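Local coordinates for PbSGBP-B lipoprotein (PDB 6D2Y), which probably binds polysaccharides at the cell surface as a lipoprotein of a polysaccharide utilization locus, and carries a bound magnesium ion, at residues L223-L237 with Y293-F305. Sequence-based numbering, arbitrary orientation.
With MG (magnesium ion), chain B.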
loop_
_atom_site.group_PDB
_atom_site.type_symbol
_atom_site.label_atom_id
_atom_site.label_comp_id
_atom_site.label_asym_id
_atom_site.label_seq_id
_atom_site.Cartn_x
_atom_site.Cartn_y
_atom_site.Cartn_z
ATOM N N LEU A 223 17.548 1.471 2.161
ATOM C CA LEU A 223 18.518 0.393 2.340
ATOM C C LEU A 223 19.408 0.177 1.124
ATOM O O LEU A 223 20.635 0.092 1.263
ATOM C CB LEU A 223 17.813 -0.925 2.694
ATOM C CG LEU A 223 16.794 -0.874 3.837
ATOM C CD1 LEU A 223 15.626 -1.801 3.559
ATOM C CD2 LEU A 223 17.458 -1.228 5.154
ATOM N N PHE A 224 18.825 0.075 -0.072
ATOM C CA PHE A 224 19.593 -0.096 -1.307
ATOM C C PHE A 224 18.990 0.815 -2.372
ATOM O O PHE A 224 17.931 0.506 -2.922
ATOM C CB PHE A 224 19.582 -1.541 -1.794
ATOM C CG PHE A 224 20.015 -2.547 -0.769
ATOM C CD1 PHE A 224 19.101 -3.104 0.107
ATOM C CD2 PHE A 224 21.330 -2.974 -0.716
ATOM C CE1 PHE A 224 19.495 -4.045 1.039
ATOM C CE2 PHE A 224 21.732 -3.915 0.210
ATOM C CZ PHE A 224 20.814 -4.451 1.088
ATOM N N ASP A 225 19.657 1.929 -2.662
ATOM C CA ASP A 225 19.415 2.658 -3.901
ATOM C C ASP A 225 20.542 2.452 -4.900
ATOM O O ASP A 225 20.460 2.947 -6.028
ATOM C CB ASP A 225 19.205 4.154 -3.620
ATOM C CG ASP A 225 20.491 4.881 -3.272
ATOM O OD1 ASP A 225 21.470 4.227 -2.856
ATOM O OD2 ASP A 225 20.515 6.124 -3.395
ATOM N N PHE A 226 21.592 1.733 -4.494
ATOM C CA PHE A 226 22.715 1.324 -5.336
ATOM C C PHE A 226 23.509 2.508 -5.867
ATOM O O PHE A 226 24.272 2.364 -6.827
ATOM C CB PHE A 226 22.243 0.426 -6.484
ATOM C CG PHE A 226 21.465 -0.770 -6.019
ATOM C CD1 PHE A 226 22.117 -1.860 -5.469
ATOM C CD2 PHE A 226 20.083 -0.797 -6.106
ATOM C CE1 PHE A 226 21.408 -2.959 -5.027
ATOM C CE2 PHE A 226 19.368 -1.896 -5.663
ATOM C CZ PHE A 226 20.035 -2.975 -5.118
ATOM N N ASP A 227 23.367 3.675 -5.240
ATOM C CA ASP A 227 24.063 4.872 -5.690
ATOM C C ASP A 227 24.682 5.628 -4.520
ATOM O O ASP A 227 25.831 6.073 -4.600
ATOM C CB ASP A 227 23.105 5.788 -6.457
ATOM C CG ASP A 227 22.530 5.126 -7.696
ATOM O OD1 ASP A 227 23.318 4.640 -8.534
ATOM O OD2 ASP A 227 21.287 5.091 -7.832
ATOM N N THR A 228 23.930 5.776 -3.429
ATOM C CA THR A 228 24.352 6.609 -2.306
ATOM C C THR A 228 25.039 5.760 -1.242
ATOM O O THR A 228 24.517 4.700 -0.874
ATOM C CB THR A 228 23.157 7.328 -1.692
ATOM O OG1 THR A 228 22.254 7.730 -2.731
ATOM C CG2 THR A 228 23.607 8.556 -0.912
ATOM N N PRO A 229 26.194 6.182 -0.730
ATOM C CA PRO A 229 26.850 5.411 0.333
ATOM C C PRO A 229 26.046 5.456 1.623
ATOM O O PRO A 229 25.534 6.504 2.022
ATOM C CB PRO A 229 28.207 6.107 0.492
ATOM C CG PRO A 229 27.981 7.491 -0.012
ATOM C CD PRO A 229 26.984 7.361 -1.128
ATOM N N ASN A 230 25.937 4.300 2.274
ATOM C CA ASN A 230 25.163 4.208 3.501
ATOM C C ASN A 230 25.802 5.049 4.604
ATOM O O ASN A 230 26.996 5.358 4.582
ATOM C CB ASN A 230 25.027 2.749 3.944
ATOM C CG ASN A 230 26.221 2.266 4.744
ATOM O OD1 ASN A 230 26.271 2.428 5.965
ATOM N ND2 ASN A 230 27.188 1.662 4.061
ATOM N N SER A 231 24.977 5.419 5.583
ATOM C CA SER A 231 25.368 6.399 6.587
ATOM C C SER A 231 26.326 5.851 7.636
ATOM O O SER A 231 26.961 6.642 8.341
ATOM C CB SER A 231 24.121 6.951 7.281
ATOM O OG SER A 231 24.409 7.339 8.614
ATOM N N VAL A 232 26.448 4.536 7.763
ATOM C CA VAL A 232 27.217 3.931 8.846
ATOM C C VAL A 232 28.637 3.592 8.409
ATOM O O VAL A 232 29.604 4.027 9.033
ATOM C CB VAL A 232 26.484 2.686 9.392
ATOM C CG1 VAL A 232 27.249 2.087 10.558
ATOM C CG2 VAL A 232 25.071 3.059 9.821
ATOM N N THR A 233 28.791 2.828 7.328
ATOM C CA THR A 233 30.108 2.394 6.879
ATOM C C THR A 233 30.600 3.130 5.643
ATOM O O THR A 233 31.676 2.799 5.137
ATOM C CB THR A 233 30.105 0.883 6.609
ATOM O OG1 THR A 233 29.202 0.582 5.536
ATOM C CG2 THR A 233 29.678 0.123 7.856
ATOM N N ASN A 234 29.849 4.117 5.150
ATOM C CA ASN A 234 30.237 4.890 3.967
ATOM C C ASN A 234 30.440 3.979 2.755
ATOM O O ASN A 234 31.360 4.165 1.955
ATOM C CB ASN A 234 31.491 5.727 4.239
ATOM C CG ASN A 234 31.722 6.796 3.187
ATOM O OD1 ASN A 234 30.812 7.152 2.438
ATOM N ND2 ASN A 234 32.946 7.307 3.122
ATOM N N GLU A 235 29.573 2.981 2.617
ATOM C CA GLU A 235 29.625 2.044 1.506
ATOM C C GLU A 235 28.319 2.093 0.727
ATOM O O GLU A 235 27.243 2.257 1.309
ATOM C CB GLU A 235 29.877 0.610 1.989
ATOM C CG GLU A 235 31.287 0.349 2.493
ATOM C CD GLU A 235 31.439 -1.039 3.088
ATOM O OE1 GLU A 235 30.715 -1.351 4.057
ATOM O OE2 GLU A 235 32.275 -1.818 2.583
ATOM N N VAL A 236 28.422 1.955 -0.591
ATOM C CA VAL A 236 27.256 1.787 -1.447
ATOM C C VAL A 236 26.946 0.295 -1.462
ATOM O O VAL A 236 27.642 -0.492 -2.106
ATOM C CB VAL A 236 27.492 2.342 -2.852
ATOM C CG1 VAL A 236 26.189 2.350 -3.640
ATOM C CG2 VAL A 236 28.073 3.742 -2.772
ATOM N N LEU A 237 25.901 -0.096 -0.738
ATOM C CA LEU A 237 25.579 -1.507 -0.589
ATOM C C LEU A 237 25.123 -2.106 -1.914
ATOM O O LEU A 237 24.427 -1.460 -2.705
ATOM C CB LEU A 237 24.494 -1.695 0.469
ATOM C CG LEU A 237 24.757 -1.056 1.831
ATOM C CD1 LEU A 237 23.609 -1.360 2.783
ATOM C CD2 LEU A 237 26.080 -1.543 2.403
ATOM N N TYR A 293 31.401 -5.448 11.654
ATOM C CA TYR A 293 30.509 -4.820 10.679
ATOM C C TYR A 293 31.027 -3.452 10.245
ATOM O O TYR A 293 30.249 -2.575 9.859
ATOM C CB TYR A 293 29.076 -4.716 11.209
ATOM C CG TYR A 293 28.461 -6.054 11.538
ATOM C CD1 TYR A 293 28.099 -6.939 10.530
ATOM C CD2 TYR A 293 28.249 -6.436 12.856
ATOM C CE1 TYR A 293 27.541 -8.169 10.829
ATOM C CE2 TYR A 293 27.692 -7.662 13.163
ATOM C CZ TYR A 293 27.339 -8.525 12.147
ATOM O OH TYR A 293 26.785 -9.745 12.453
ATOM N N ALA A 294 32.347 -3.257 10.313
ATOM C CA ALA A 294 32.956 -2.072 9.724
ATOM C C ALA A 294 32.797 -2.054 8.212
ATOM O O ALA A 294 32.862 -0.981 7.602
ATOM C CB ALA A 294 34.436 -1.994 10.100
ATOM N N SER A 295 32.599 -3.220 7.600
ATOM C CA SER A 295 32.254 -3.347 6.194
ATOM C C SER A 295 31.019 -4.230 6.083
ATOM O O SER A 295 30.922 -5.256 6.763
ATOM C CB SER A 295 33.413 -3.938 5.382
ATOM O OG SER A 295 33.109 -3.957 3.999
ATOM N N HIS A 296 30.077 -3.818 5.229
ATOM C CA HIS A 296 28.784 -4.474 5.057
ATOM C C HIS A 296 28.015 -4.491 6.372
ATOM O O HIS A 296 27.924 -5.539 7.024
ATOM C CB HIS A 296 28.953 -5.898 4.524
ATOM C CG HIS A 296 29.667 -5.973 3.212
ATOM N ND1 HIS A 296 30.177 -7.152 2.710
ATOM C CD2 HIS A 296 29.951 -5.021 2.294
ATOM C CE1 HIS A 296 30.749 -6.921 1.542
ATOM N NE2 HIS A 296 30.624 -5.636 1.266
ATOM N N PRO A 297 27.435 -3.367 6.784
ATOM C CA PRO A 297 26.742 -3.326 8.075
ATOM C C PRO A 297 25.442 -4.111 8.043
ATOM O O PRO A 297 24.907 -4.455 6.985
ATOM C CB PRO A 297 26.476 -1.834 8.282
ATOM C CG PRO A 297 26.349 -1.297 6.890
ATOM C CD PRO A 297 27.304 -2.099 6.043
ATOM N N ARG A 298 24.933 -4.393 9.240
ATOM C CA ARG A 298 23.611 -4.989 9.363
ATOM C C ARG A 298 22.559 -4.010 8.858
ATOM O O ARG A 298 22.647 -2.801 9.094
ATOM C CB ARG A 298 23.336 -5.370 10.820
ATOM C CG ARG A 298 24.072 -6.622 11.274
ATOM C CD ARG A 298 24.385 -6.613 12.766
ATOM N NE ARG A 298 23.185 -6.549 13.596
ATOM C CZ ARG A 298 22.935 -5.580 14.471
ATOM N NH1 ARG A 298 23.804 -4.593 14.639
ATOM N NH2 ARG A 298 21.818 -5.600 15.184
ATOM N N LEU A 299 21.560 -4.534 8.147
ATOM C CA LEU A 299 20.539 -3.662 7.578
ATOM C C LEU A 299 19.725 -2.964 8.661
ATOM O O LEU A 299 19.222 -1.858 8.440
ATOM C CB LEU A 299 19.628 -4.461 6.648
ATOM C CG LEU A 299 20.320 -4.995 5.395
ATOM C CD1 LEU A 299 19.351 -5.804 4.557
ATOM C CD2 LEU A 299 20.905 -3.848 4.583
ATOM N N CYS A 300 19.595 -3.584 9.836
ATOM C CA CYS A 300 18.864 -2.954 10.931
ATOM C C CYS A 300 19.608 -1.760 11.516
ATOM O O CYS A 300 19.008 -0.972 12.254
ATOM C CB CYS A 300 18.579 -3.976 12.029
ATOM S SG CYS A 300 20.044 -4.842 12.630
ATOM N N ASP A 301 20.898 -1.616 11.214
ATOM C CA ASP A 301 21.649 -0.428 11.592
ATOM C C ASP A 301 21.642 0.639 10.508
ATOM O O ASP A 301 21.947 1.801 10.797
ATOM C CB ASP A 301 23.098 -0.798 11.926
ATOM C CG ASP A 301 23.215 -1.595 13.208
ATOM O OD1 ASP A 301 22.402 -1.368 14.130
ATOM O OD2 ASP A 301 24.121 -2.449 13.293
ATOM N N VAL A 302 21.307 0.269 9.270
ATOM C CA VAL A 302 21.237 1.240 8.185
ATOM C C VAL A 302 19.900 1.971 8.199
ATOM O O VAL A 302 19.840 3.183 7.960
ATOM C CB VAL A 302 21.495 0.540 6.839
ATOM C CG1 VAL A 302 21.246 1.493 5.678
ATOM C CG2 VAL A 302 22.917 0.002 6.793
ATOM N N ALA A 303 18.815 1.256 8.486
ATOM C CA ALA A 303 17.491 1.844 8.610
ATOM C C ALA A 303 16.828 1.334 9.882
ATOM O O ALA A 303 17.165 0.265 10.397
ATOM C CB ALA A 303 16.611 1.528 7.391
ATOM N N ASP A 304 15.873 2.114 10.384
ATOM C CA ASP A 304 15.223 1.802 11.651
ATOM C C ASP A 304 14.087 0.811 11.429
ATOM O O ASP A 304 13.105 1.125 10.749
ATOM C CB ASP A 304 14.702 3.074 12.313
ATOM C CG ASP A 304 14.227 2.836 13.732
ATOM O OD1 ASP A 304 15.006 3.092 14.674
ATOM O OD2 ASP A 304 13.074 2.387 13.904
ATOM N N PHE A 305 14.215 -0.377 12.017
ATOM C CA PHE A 305 13.208 -1.422 11.910
ATOM C C PHE A 305 12.374 -1.569 13.177
ATOM O O PHE A 305 11.606 -2.530 13.288
ATOM C CB PHE A 305 13.867 -2.760 11.570
ATOM C CG PHE A 305 14.257 -2.902 10.126
ATOM C CD1 PHE A 305 15.481 -2.437 9.675
ATOM C CD2 PHE A 305 13.404 -3.512 9.221
ATOM C CE1 PHE A 305 15.844 -2.572 8.348
ATOM C CE2 PHE A 305 13.762 -3.653 7.895
ATOM C CZ PHE A 305 14.982 -3.181 7.456
HETATM MG MG MG B . 19.250 3.743 -7.957
HETATM O O HOH W 1 18.220 5.039 -6.807
#
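Thr233 lies against the ring of Pro297, its OG1 3.3 Å from Pro297 CD, while its CG2 reaches the carbonyl oxygens of Tyr293 and Ala294. With OG1 held between the backbone N and the carbonyl carbon (chi1 64°), the hydroxyl faces Glu235 and donates to the anti lone pair of OE1. The syn lone pair of Glu235 OE1 takes the backbone N-H of His296 (2.8 Å from N to OE1, at 166°), and Ser295 OG donates to OE2 at 2.7 Å. Three bonds fix the carboxylate's rotation, those from Ser295 and His296 joining it to 294-297. Asn230 steadies the threonine: ND2 donates in its amide plane to Thr233 OG1, and OD1 closes an Asx turn on Val232 N and accepts from Thr233 N.

The remaining packing is mostly apolar. Leu223 CD2 packs on Ala303 CB (3.6 Å) and at the edge of the Phe305 ring, Leu237 CD1 lies near Leu299 CD2 and Val302 CG2, and Phe224 CZ meets Leu299 CD2 at 3.5 Å, the side chains crossing at about a right angle. Beyond Phe224, Asp225 O and Asp227 OD2 bind the magnesium ion with Ser255, Asn257, Asp452 and a water. Leu223 and Phe224 form a classic beta bulge opposite Ile454 of strand 449-458, while Leu299, in a weakly bonded helical turn, packs with Phe224 on Leu424 of strand 423-428, in another sheet of this probably xyloglucan-binding beta-sandwich domain.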